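Side-chain contacts in sialidase B (Streptococcus pneumoniae serotype 4, PDB 4XJW), which removes terminal sialic acids from oligosaccharides, glycoproteins and glycolipids by cleaving alpha-(2->3)-, alpha-(2->6)- and alpha-(2->8)-glycosidic linkages: residues 120-125 with 177-182; 507-510 with 514-517; 528-531 with 536-539. The protein carries 1 engineered substitution. All blocks are in the same frame, centred on the assembly; numbering follows the deposited sequence.

Contact 1 (120-125 with 177-182)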
ATOM      1  N   THR A 120      -5.367  18.455 -15.479  1.00 12.58           N
ATOM      2  CA  THR A 120      -5.124  17.063 -15.116  1.00 11.60           C
ATOM      3  C   THR A 120      -3.696  16.664 -15.440  1.00 13.62           C
ATOM      4  O   THR A 120      -3.222  16.911 -16.549  1.00 13.21           O
ATOM      5  CB  THR A 120      -6.058  16.129 -15.910  1.00 13.10           C
ATOM      6  OG1 THR A 120      -7.423  16.513 -15.697  1.00 15.32           O
ATOM      7  CG2 THR A 120      -5.878  14.667 -15.484  1.00 13.32           C
ATOM      8  N   MET A 121      -3.023  16.018 -14.488  1.00 10.67           N
ATOM      9  CA  MET A 121      -1.645  15.569 -14.679  1.00 10.93           C
ATOM     10  C   MET A 121      -1.543  14.051 -14.634  1.00 11.24           C
ATOM     11  O   MET A 121      -2.064  13.426 -13.706  1.00 11.95           O
ATOM     12  CB  MET A 121      -0.760  16.140 -13.584  1.00 10.20           C
ATOM     13  CG  MET A 121       0.685  15.651 -13.652  1.00 13.76           C
ATOM     14  SD  MET A 121       1.605  16.425 -15.009  1.00 13.56           S
ATOM     15  CE  MET A 121       1.850  18.038 -14.286  1.00 11.85           C
ATOM     16  N   TYR A 122      -0.875  13.470 -15.627  1.00 11.01           N
ATOM     17  CA  TYR A 122      -0.569  12.039 -15.617  1.00 10.84           C
ATOM     18  C   TYR A 122       0.938  11.878 -15.630  1.00 11.72           C
ATOM     19  O   TYR A 122       1.631  12.581 -16.348  1.00 13.92           O
ATOM     20  CB  TYR A 122      -1.118  11.347 -16.866  1.00 11.25           C
ATOM     21  CG  TYR A 122      -2.586  11.551 -17.164  1.00 12.11           C
ATOM     22  CD1 TYR A 122      -3.018  12.657 -17.880  1.00 11.67           C
ATOM     23  CD2 TYR A 122      -3.533  10.612 -16.766  1.00 12.77           C
ATOM     24  CE1 TYR A 122      -4.364  12.836 -18.182  1.00 16.17           C
ATOM     25  CE2 TYR A 122      -4.873  10.769 -17.067  1.00 15.25           C
ATOM     26  CZ  TYR A 122      -5.281  11.892 -17.769  1.00 15.88           C
ATOM     27  OH  TYR A 122      -6.610  12.063 -18.070  1.00 21.44           O
ATOM     28  N   VAL A 123       1.455  10.950 -14.838  1.00 10.45           N
ATOM     29  CA  VAL A 123       2.859  10.596 -14.971  1.00 10.10           C
ATOM     30  C   VAL A 123       2.943   9.086 -15.009  1.00 12.15           C
ATOM     31  O   VAL A 123       2.341   8.427 -14.166  1.00 11.49           O
ATOM     32  CB  VAL A 123       3.700  11.134 -13.799  1.00 11.31           C
ATOM     33  CG1 VAL A 123       5.151  10.734 -13.991  1.00 14.64           C
ATOM     34  CG2 VAL A 123       3.581  12.648 -13.699  1.00 10.44           C
ATOM     35  N   ASN A 124       3.651   8.549 -16.006  1.00 11.39           N
ATOM     36  CA  ASN A 124       3.820   7.107 -16.158  1.00  9.79           C
ATOM     37  C   ASN A 124       2.495   6.346 -16.238  1.00 13.70           C
ATOM     38  O   ASN A 124       2.365   5.232 -15.726  1.00 11.85           O
ATOM     39  CB  ASN A 124       4.767   6.566 -15.081  1.00 10.88           C
ATOM     40  CG  ASN A 124       6.138   7.182 -15.195  1.00 11.70           C
ATOM     41  OD1 ASN A 124       6.541   7.564 -16.291  1.00 14.22           O
ATOM     42  ND2 ASN A 124       6.852   7.305 -14.090  1.00 12.68           N
ATOM     43  N   GLY A 125       1.518   6.975 -16.884  1.00 11.44           N
ATOM     44  CA  GLY A 125       0.237   6.347 -17.120  1.00 13.14           C
ATOM     45  C   GLY A 125      -0.678   6.355 -15.917  1.00 13.84           C
ATOM     46  O   GLY A 125      -1.662   5.616 -15.868  1.00 16.55           O
ATOM     47  N   ILE A 177      -6.425  16.792 -24.893  1.00 20.50           N
ATOM     48  CA  ILE A 177      -6.670  15.428 -25.357  1.00 22.52           C
ATOM     49  C   ILE A 177      -7.434  14.616 -24.311  1.00 19.85           C
ATOM     50  O   ILE A 177      -7.268  14.815 -23.101  1.00 23.74           O
ATOM     51  CB  ILE A 177      -5.382  14.684 -25.796  1.00 28.42           C
ATOM     52  CG1 ILE A 177      -4.493  14.342 -24.601  1.00 25.93           C
ATOM     53  CG2 ILE A 177      -4.626  15.479 -26.872  1.00 28.10           C
ATOM     54  CD1 ILE A 177      -3.355  13.400 -24.963  1.00 25.99           C
ATOM     55  N   SER A 178      -8.280  13.711 -24.788  1.00 24.33           N
ATOM     56  CA  SER A 178      -9.142  12.919 -23.920  1.00 28.17           C
ATOM     57  C   SER A 178      -8.353  11.898 -23.121  1.00 24.16           C
ATOM     58  O   SER A 178      -7.226  11.546 -23.478  1.00 24.76           O
ATOM     59  CB  SER A 178     -10.186  12.175 -24.747  1.00 26.01           C
ATOM     60  OG  SER A 178      -9.568  11.183 -25.549  1.00 27.05           O
ATOM     61  N   ASP A 179      -8.962  11.419 -22.040  1.00 25.23           N
ATOM     62  CA  ASP A 179      -8.380  10.351 -21.234  1.00 25.74           C
ATOM     63  C   ASP A 179      -8.059   9.138 -22.112  1.00 27.08           C
ATOM     64  O   ASP A 179      -7.000   8.524 -21.970  1.00 21.40           O
ATOM     65  CB  ASP A 179      -9.337   9.965 -20.104  1.00 25.47           C
ATOM     66  CG  ASP A 179      -8.666   9.131 -19.026  1.00 27.08           C
ATOM     67  OD1 ASP A 179      -7.887   9.703 -18.231  1.00 25.20           O
ATOM     68  OD2 ASP A 179      -8.925   7.911 -18.969  1.00 30.28           O
ATOM     69  N   GLN A 180      -8.968   8.817 -23.030  1.00 25.97           N
ATOM     70  CA  GLN A 180      -8.755   7.740 -23.995  1.00 26.09           C
ATOM     71  C   GLN A 180      -7.492   7.980 -24.816  1.00 25.79           C
ATOM     72  O   GLN A 180      -6.649   7.086 -24.959  1.00 25.94           O
ATOM     73  CB  GLN A 180      -9.965   7.615 -24.927  1.00 33.91           C
ATOM     74  CG  GLN A 180      -9.820   6.546 -26.005  1.00 32.50           C
ATOM     75  CD  GLN A 180     -11.148   6.181 -26.653  1.00 49.46           C
ATOM     76  OE1 GLN A 180     -12.198   6.716 -26.294  1.00 50.49           O
ATOM     77  NE2 GLN A 180     -11.105   5.259 -27.611  1.00 54.82           N
ATOM     78  N   GLU A 181      -7.354   9.192 -25.347  1.00 24.12           N
ATOM     79  CA  GLU A 181      -6.164   9.538 -26.118  1.00 24.10           C
ATOM     80  C   GLU A 181      -4.900   9.397 -25.270  1.00 21.63           C
ATOM     81  O   GLU A 181      -3.915   8.807 -25.719  1.00 22.46           O
ATOM     82  CB  GLU A 181      -6.274  10.948 -26.712  1.00 27.06           C
ATOM     83  CG  GLU A 181      -7.118  11.033 -27.987  1.00 30.97           C
ATOM     84  CD  GLU A 181      -7.323  12.466 -28.458  1.00 37.17           C
ATOM     85  OE1 GLU A 181      -7.884  13.271 -27.687  1.00 29.15           O
ATOM     86  OE2 GLU A 181      -6.922  12.782 -29.594  1.00 41.14           O
ATOM     87  N   VAL A 182      -4.944   9.922 -24.045  1.00 20.98           N
ATOM     88  CA  VAL A 182      -3.813   9.821 -23.123  1.00 22.15           C
ATOM     89  C   VAL A 182      -3.351   8.373 -22.961  1.00 20.73           C
ATOM     90  O   VAL A 182      -2.155   8.095 -22.951  1.00 19.05           O
ATOM     91  CB  VAL A 182      -4.163  10.407 -21.731  1.00 18.92           C
ATOM     92  CG1 VAL A 182      -3.014  10.202 -20.754  1.00 18.79           C
ATOM     93  CG2 VAL A 182      -4.514  11.887 -21.842  1.00 19.95           C
TER

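Contact 2 (507-510 with 514-517)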
ATOM      1  N   VAL A 507      12.639 -16.774   7.197  1.00 10.52           N
ATOM      2  CA  VAL A 507      13.240 -17.574   6.139  1.00 10.25           C
ATOM      3  C   VAL A 507      13.759 -18.855   6.770  1.00 11.05           C
ATOM      4  O   VAL A 507      14.185 -18.851   7.929  1.00 11.49           O
ATOM      5  CB  VAL A 507      14.402 -16.840   5.421  1.00 13.04           C
ATOM      6  CG1 VAL A 507      13.924 -15.534   4.827  1.00 15.41           C
ATOM      7  CG2 VAL A 507      15.568 -16.592   6.374  1.00 13.44           C
ATOM      8  N   GLU A 508      13.692 -19.957   6.029  1.00  9.93           N
ATOM      9  CA  GLU A 508      14.285 -21.215   6.489  1.00 11.47           C
ATOM     10  C   GLU A 508      15.711 -21.293   5.937  1.00 14.39           C
ATOM     11  O   GLU A 508      15.910 -21.503   4.738  1.00 14.23           O
ATOM     12  CB  GLU A 508      13.448 -22.443   6.063  1.00 12.37           C
ATOM     13  CG  GLU A 508      13.848 -23.706   6.841  1.00 16.08           C
ATOM     14  CD  GLU A 508      12.969 -24.907   6.566  1.00 17.34           C
ATOM     15  OE1 GLU A 508      12.140 -24.841   5.635  1.00 18.11           O
ATOM     16  OE2 GLU A 508      13.114 -25.919   7.291  1.00 18.18           O
ATOM     17  N   LEU A 509      16.705 -21.086   6.798  1.00 13.55           N
ATOM     18  CA  LEU A 509      18.106 -21.094   6.360  1.00 16.13           C
ATOM     19  C   LEU A 509      18.553 -22.467   5.887  1.00 19.28           C
ATOM     20  O   LEU A 509      19.284 -22.591   4.907  1.00 24.01           O
ATOM     21  CB  LEU A 509      19.038 -20.636   7.485  1.00 17.88           C
ATOM     22  CG  LEU A 509      18.961 -19.168   7.898  1.00 18.67           C
ATOM     23  CD1 LEU A 509      19.992 -18.872   8.963  1.00 20.02           C
ATOM     24  CD2 LEU A 509      19.149 -18.265   6.688  1.00 18.36           C
ATOM     25  N   ARG A 510      18.143 -23.484   6.633  1.00 17.81           N
ATOM     26  CA  ARG A 510      18.378 -24.878   6.290  1.00 21.52           C
ATOM     27  C   ARG A 510      17.344 -25.675   7.074  1.00 20.50           C
ATOM     28  O   ARG A 510      16.584 -25.103   7.839  1.00 15.38           O
ATOM     29  CB  ARG A 510      19.802 -25.297   6.658  1.00 23.76           C
ATOM     30  CG  ARG A 510      20.203 -24.981   8.089  1.00 25.10           C
ATOM     31  CD  ARG A 510      21.612 -25.473   8.392  1.00 29.49           C
ATOM     32  NE  ARG A 510      22.066 -25.101   9.734  1.00 25.21           N
ATOM     33  CZ  ARG A 510      22.062 -25.924  10.779  1.00 22.91           C
ATOM     34  NH1 ARG A 510      21.633 -27.174  10.642  1.00 32.95           N
ATOM     35  NH2 ARG A 510      22.500 -25.502  11.956  1.00 32.71           N
ATOM     36  N   ILE A 514      15.063 -21.639  11.332  1.00 11.86           N
ATOM     37  CA  ILE A 514      14.334 -20.473  10.859  1.00 11.48           C
ATOM     38  C   ILE A 514      14.984 -19.207  11.391  1.00 11.90           C
ATOM     39  O   ILE A 514      15.222 -19.081  12.599  1.00 13.46           O
ATOM     40  CB  ILE A 514      12.885 -20.498  11.354  1.00 11.83           C
ATOM     41  CG1 ILE A 514      12.180 -21.790  10.949  1.00 14.27           C
ATOM     42  CG2 ILE A 514      12.107 -19.294  10.821  1.00 11.10           C
ATOM     43  CD1 ILE A 514      10.858 -22.001  11.674  1.00 13.83           C
ATOM     44  N   ARG A 515      15.283 -18.262  10.507  1.00  9.41           N
ATOM     45  CA  ARG A 515      15.667 -16.943  10.992  1.00 10.04           C
ATOM     46  C   ARG A 515      14.553 -15.946  10.721  1.00 11.46           C
ATOM     47  O   ARG A 515      14.029 -15.870   9.614  1.00 11.20           O
ATOM     48  CB  ARG A 515      16.974 -16.446  10.400  1.00 11.46           C
ATOM     49  CG  ARG A 515      17.356 -15.067  10.966  1.00 14.39           C
ATOM     50  CD  ARG A 515      18.838 -14.862  11.004  1.00 12.64           C
ATOM     51  NE  ARG A 515      19.477 -15.906  11.785  1.00 14.65           N
ATOM     52  CZ  ARG A 515      20.749 -16.251  11.648  1.00 17.93           C
ATOM     53  NH1 ARG A 515      21.509 -15.619  10.769  1.00 18.96           N
ATOM     54  NH2 ARG A 515      21.253 -17.236  12.377  1.00 16.61           N
ATOM     55  N   THR A 516      14.187 -15.204  11.766  1.00 10.73           N
ATOM     56  CA  THR A 516      13.144 -14.186  11.684  1.00 11.23           C
ATOM     57  C   THR A 516      13.782 -12.811  11.723  1.00 12.11           C
ATOM     58  O   THR A 516      14.549 -12.528  12.634  1.00 12.67           O
ATOM     59  CB  THR A 516      12.181 -14.325  12.856  1.00  9.66           C
ATOM     60  OG1 THR A 516      11.601 -15.639  12.848  1.00 11.64           O
ATOM     61  CG2 THR A 516      11.075 -13.289  12.770  1.00 11.72           C
ATOM     62  N   PHE A 517      13.479 -11.973  10.732  1.00  8.55           N
ATOM     63  CA  PHE A 517      13.933 -10.583  10.702  1.00 11.94           C
ATOM     64  C   PHE A 517      12.765  -9.695  11.081  1.00 12.02           C
ATOM     65  O   PHE A 517      11.650  -9.885  10.591  1.00 12.81           O
ATOM     66  CB  PHE A 517      14.449 -10.210   9.308  1.00 10.93           C
ATOM     67  CG  PHE A 517      15.582 -11.079   8.838  1.00 10.92           C
ATOM     68  CD1 PHE A 517      16.893 -10.807   9.216  1.00 13.41           C
ATOM     69  CD2 PHE A 517      15.335 -12.180   8.043  1.00 13.87           C
ATOM     70  CE1 PHE A 517      17.934 -11.601   8.789  1.00 12.49           C
ATOM     71  CE2 PHE A 517      16.377 -12.991   7.614  1.00 17.11           C
ATOM     72  CZ  PHE A 517      17.675 -12.706   7.989  1.00 12.70           C
TER

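Contact 3 (528-531 with 536-539)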
ATOM      1  N   MET A 528      16.120 -13.152  15.235  1.00 13.73           N
ATOM      2  CA  MET A 528      16.253 -14.262  16.161  1.00 13.64           C
ATOM      3  C   MET A 528      16.207 -15.536  15.338  1.00 14.40           C
ATOM      4  O   MET A 528      15.779 -15.519  14.179  1.00 14.06           O
ATOM      5  CB  MET A 528      15.135 -14.267  17.206  1.00 14.31           C
ATOM      6  CG  MET A 528      13.718 -14.275  16.643  1.00 14.46           C
ATOM      7  SD  MET A 528      12.424 -14.543  17.883  1.00 13.24           S
ATOM      8  CE  MET A 528      12.538 -13.026  18.828  1.00 11.22           C
ATOM      9  N   THR A 529      16.625 -16.644  15.938  1.00 12.65           N
ATOM     10  CA  THR A 529      16.729 -17.916  15.225  1.00 12.84           C
ATOM     11  C   THR A 529      16.095 -19.045  16.017  1.00 15.87           C
ATOM     12  O   THR A 529      16.244 -19.116  17.249  1.00 16.45           O
ATOM     13  CB  THR A 529      18.199 -18.274  14.966  1.00 12.87           C
ATOM     14  OG1 THR A 529      18.852 -17.191  14.293  1.00 14.23           O
ATOM     15  CG2 THR A 529      18.334 -19.560  14.132  1.00 16.54           C
ATOM     16  N   SER A 530      15.394 -19.927  15.306  1.00 12.73           N
ATOM     17  CA  SER A 530      14.918 -21.183  15.877  1.00 12.92           C
ATOM     18  C   SER A 530      15.650 -22.326  15.184  1.00 15.58           C
ATOM     19  O   SER A 530      15.898 -22.265  13.983  1.00 14.24           O
ATOM     20  CB  SER A 530      13.411 -21.338  15.677  1.00 13.73           C
ATOM     21  OG  SER A 530      12.964 -22.618  16.104  1.00 14.30           O
ATOM     22  N   ARG A 531      15.989 -23.365  15.942  1.00 14.98           N
ATOM     23  CA  ARG A 531      16.670 -24.536  15.390  1.00 16.90           C
ATOM     24  C   ARG A 531      15.868 -25.800  15.661  1.00 19.90           C
ATOM     25  O   ARG A 531      16.399 -26.918  15.605  1.00 18.45           O
ATOM     26  CB  ARG A 531      18.077 -24.648  15.977  1.00 19.83           C
ATOM     27  CG  ARG A 531      18.966 -23.474  15.622  1.00 22.56           C
ATOM     28  CD  ARG A 531      20.342 -23.564  16.249  1.00 28.83           C
ATOM     29  NE  ARG A 531      21.196 -22.477  15.779  1.00 30.95           N
ATOM     30  CZ  ARG A 531      21.804 -22.471  14.596  1.00 31.12           C
ATOM     31  NH1 ARG A 531      21.652 -23.492  13.763  1.00 33.80           N
ATOM     32  NH2 ARG A 531      22.556 -21.439  14.237  1.00 36.13           N
ATOM     33  N   THR A 536      11.078 -23.229  19.775  1.00 14.41           N
ATOM     34  CA  THR A 536      11.796 -22.332  20.671  1.00 15.38           C
ATOM     35  C   THR A 536      12.653 -21.335  19.896  1.00 15.75           C
ATOM     36  O   THR A 536      13.016 -21.583  18.743  1.00 15.70           O
ATOM     37  CB  THR A 536      12.690 -23.107  21.691  1.00 16.68           C
ATOM     38  OG1 THR A 536      13.762 -23.757  21.007  1.00 16.08           O
ATOM     39  CG2 THR A 536      11.884 -24.132  22.476  1.00 20.81           C
ATOM     40  N   TRP A 537      12.987 -20.218  20.544  1.00 14.10           N
ATOM     41  CA  TRP A 537      13.653 -19.089  19.888  1.00 17.18           C
ATOM     42  C   TRP A 537      14.834 -18.530  20.660  1.00 16.00           C
ATOM     43  O   TRP A 537      14.841 -18.503  21.893  1.00 17.07           O
ATOM     44  CB  TRP A 537      12.644 -17.967  19.606  1.00 14.28           C
ATOM     45  CG  TRP A 537      11.610 -18.458  18.656  1.00 10.99           C
ATOM     46  CD1 TRP A 537      10.454 -19.090  18.972  1.00 10.25           C
ATOM     47  CD2 TRP A 537      11.674 -18.408  17.227  1.00 10.62           C
ATOM     48  NE1 TRP A 537       9.781 -19.454  17.812  1.00 14.52           N
ATOM     49  CE2 TRP A 537      10.510 -19.024  16.729  1.00 14.61           C
ATOM     50  CE3 TRP A 537      12.603 -17.887  16.316  1.00 10.65           C
ATOM     51  CZ2 TRP A 537      10.243 -19.137  15.363  1.00 11.74           C
ATOM     52  CZ3 TRP A 537      12.331 -17.991  14.947  1.00 11.70           C
ATOM     53  CH2 TRP A 537      11.164 -18.615  14.494  1.00 10.46           C
ATOM     54  N   SER A 538      15.825 -18.062  19.917  1.00 15.61           N
ATOM     55  CA  SER A 538      17.044 -17.518  20.506  1.00 16.54           C
ATOM     56  C   SER A 538      16.862 -16.096  21.025  1.00 17.89           C
ATOM     57  O   SER A 538      15.821 -15.456  20.815  1.00 17.07           O
ATOM     58  CB  SER A 538      18.136 -17.489  19.453  1.00 19.09           C
ATOM     59  OG  SER A 538      17.882 -16.437  18.534  1.00 16.81           O
ATOM     60  N   LYS A 539      17.891 -15.584  21.694  1.00 18.08           N
ATOM     61  CA  LYS A 539      17.925 -14.170  22.006  1.00 18.41           C
ATOM     62  C   LYS A 539      17.968 -13.344  20.718  1.00 20.31           C
ATOM     63  O   LYS A 539      18.185 -13.874  19.613  1.00 18.04           O
ATOM     64  CB  LYS A 539      19.119 -13.824  22.900  1.00 22.22           C
ATOM     65  CG  LYS A 539      19.197 -14.628  24.182  1.00 33.49           C
ATOM     66  CD  LYS A 539      17.896 -14.577  24.968  1.00 37.24           C
ATOM     67  CE  LYS A 539      18.182 -14.601  26.458  1.00 37.68           C
ATOM     68  NZ  LYS A 539      19.331 -15.509  26.741  1.00 38.39           N
TER
HETATM   69  O   HOH W   1      15.838 -23.299  18.755  1.00 18.49           O

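Contact 1 (120-125 with 177-182)
The Y122 ring has V182 over one face and D179 at its edge. CG1 of V182 stands almost straight above the middle of the ring, 3.7 Å from the Y122 centroid and 9° off the ring normal, a CH-pi contact in which all six ring carbons lie at similar distances from one methyl. The second methyl of V182 moves outward along the same face, CG2 coming within 3.8 Å of Y122 CE1. At the phenol end, Y122 OH donates to D179 OD1 over 2.7 Å, using the lone pair of that oxygen that points away from OD2. The ring and carboxylate planes are turned 44° against each other, and the two side chains cross at about a right angle. CG of D179 lies opposite the backbone N (chi1 -165°), which swings the carboxylate off the helix flank toward the phenol. Face and rim are thus held by residues one short helical turn apart, a methyl limiting the approach and a hydrogen bond fixing the hydroxyl. The start of that turn is closed by a capping box: E181 N donates to S178 OG, while S178 N donates to E181 OE1, each over 3.0 Å. D179 is the first residue of the helix, right after the N-cap S178. A dimethyl sulfoxide molecule, probably from the crystallisation liquor, lies beside D179. The N-terminal domain belongs to the concanavalin-like superfamily of beta sandwiches. Within it Y122 projects from strand 118-123, whose alternate side chains M121 and V123 pack on strand 74-80 of the other sheet. Y122 points the other way, flanked by V109 of strand 102-113 and E127 of strand 126-132, and helix 179-182 lies against this outer surface.

Contact 2 (507-510 with 514-517)
V507 and R515 form the antiparallel hydrogen-bonded pair of a beta hairpin, strands 504-510 and 513-518, the first two strands of a four-stranded blade in the sialidase propeller. Both backbone groups of V507 are used: V507 N donates to R515 O and V507 O accepts from R515 N, each bond 2.9 Å long. V507 O also receives a CA-H...O contact from I514 CA at 3.4 Å. E508 and I514 make the next, non-hydrogen-bonded pair, with side chains on the opposite sheet face. The buried E508 carboxylate is satisfied by backbone amides outside the pair, OE2 by G512 N in the hairpin turn and OE1 by K461 N; K461 lines the pocket of the bound inhibitor optactin. Beyond this pair, L509 O accepts from K559 NZ. The buried R515 guanidinium is likewise engaged elsewhere, NH1 donating to D596 O and NE to T529 OG1 on the adjoining strand. These bonds hold it in a set plane, whose one face is covered by L509: CD1 sits over the centre, 3.8 Å from R515 CZ. A bend in the arginine chain (chi3 -57°) brings the head group back over that methyl. Further along the same face of the sheet, R515 CG packs over the rim of the F517 ring, and V507 CG2 meets the ring edge-on, 3.9 Å from F517 CE2.

Contact 3 (528-531 with 536-539)
Two backbone amides and a serine hydroxyl join T529 to S538. T529 N donates to S538 OG over 2.9 Å, a nearly straight bond of 163° at the hydrogen, and S538 N returns a bond of the same length to T529 O. The hydroxyl therefore takes a place that a carbonyl would fill in a regular antiparallel pair. It lies between its own backbone N and carbonyl carbon (chi1 74°), from where OG also donates to K539 O; one oxygen thus accepts from one segment and donates within the other. Next along the strand, S530 OG comes within 2.8 Å of T536 O, but the destination of its proton is not settled; S530 OG itself accepts from G534 N in the intervening turn. One water links the segments beside it, accepting from R531 N and donating to T536 OG1, which is also hydrogen-bonded to D532. S530, D532, G534, T536 and W537 supply the signature of an Asp-box, the Ser-X-Asp-X-Gly-X-Thr-Trp turn that joins the outer strands of sialidase propeller blades, here the fourth BNR repeat. The nonpolar contacts gather on the indole. S530 CB stands over one face of W537, a CH-pi contact 3.5 Å from the centroid of the six-membered ring and 7° from its normal. M528 crosses the indole at about a right angle in a Met-aromatic contact: SD approaches obliquely, 3.7 Å from W537 CE3 and 3.8 Å from W537 CB. Outside the turn, Y478 of strand 475-481 stacks on the W537 ring, and A493 of strand 489-494 touches both W537 and M528.

How the contacts relate
Contact 1 stands apart on the lectin-like domain, its centre about 45 Å from that of contact 2 and 52 Å from that of contact 3. Those two belong to one propeller blade, on neighbouring strands 513-518 and 526-530, where I514 O and S530 N are probably hydrogen-bonded and T516 OG1 packs on the W537 indole. Contact 2 is fully buried and relies on strand pairing; contact 3, toward the surface, replaces part of that pairing with a serine hydroxyl, S538 OG, and a bridging water. Contact 1, partly buried, has no backbone bond across it and depends on one tyrosine. R510 and R531 converge on the D596 carboxylate, further tying 507-510 to 528-531.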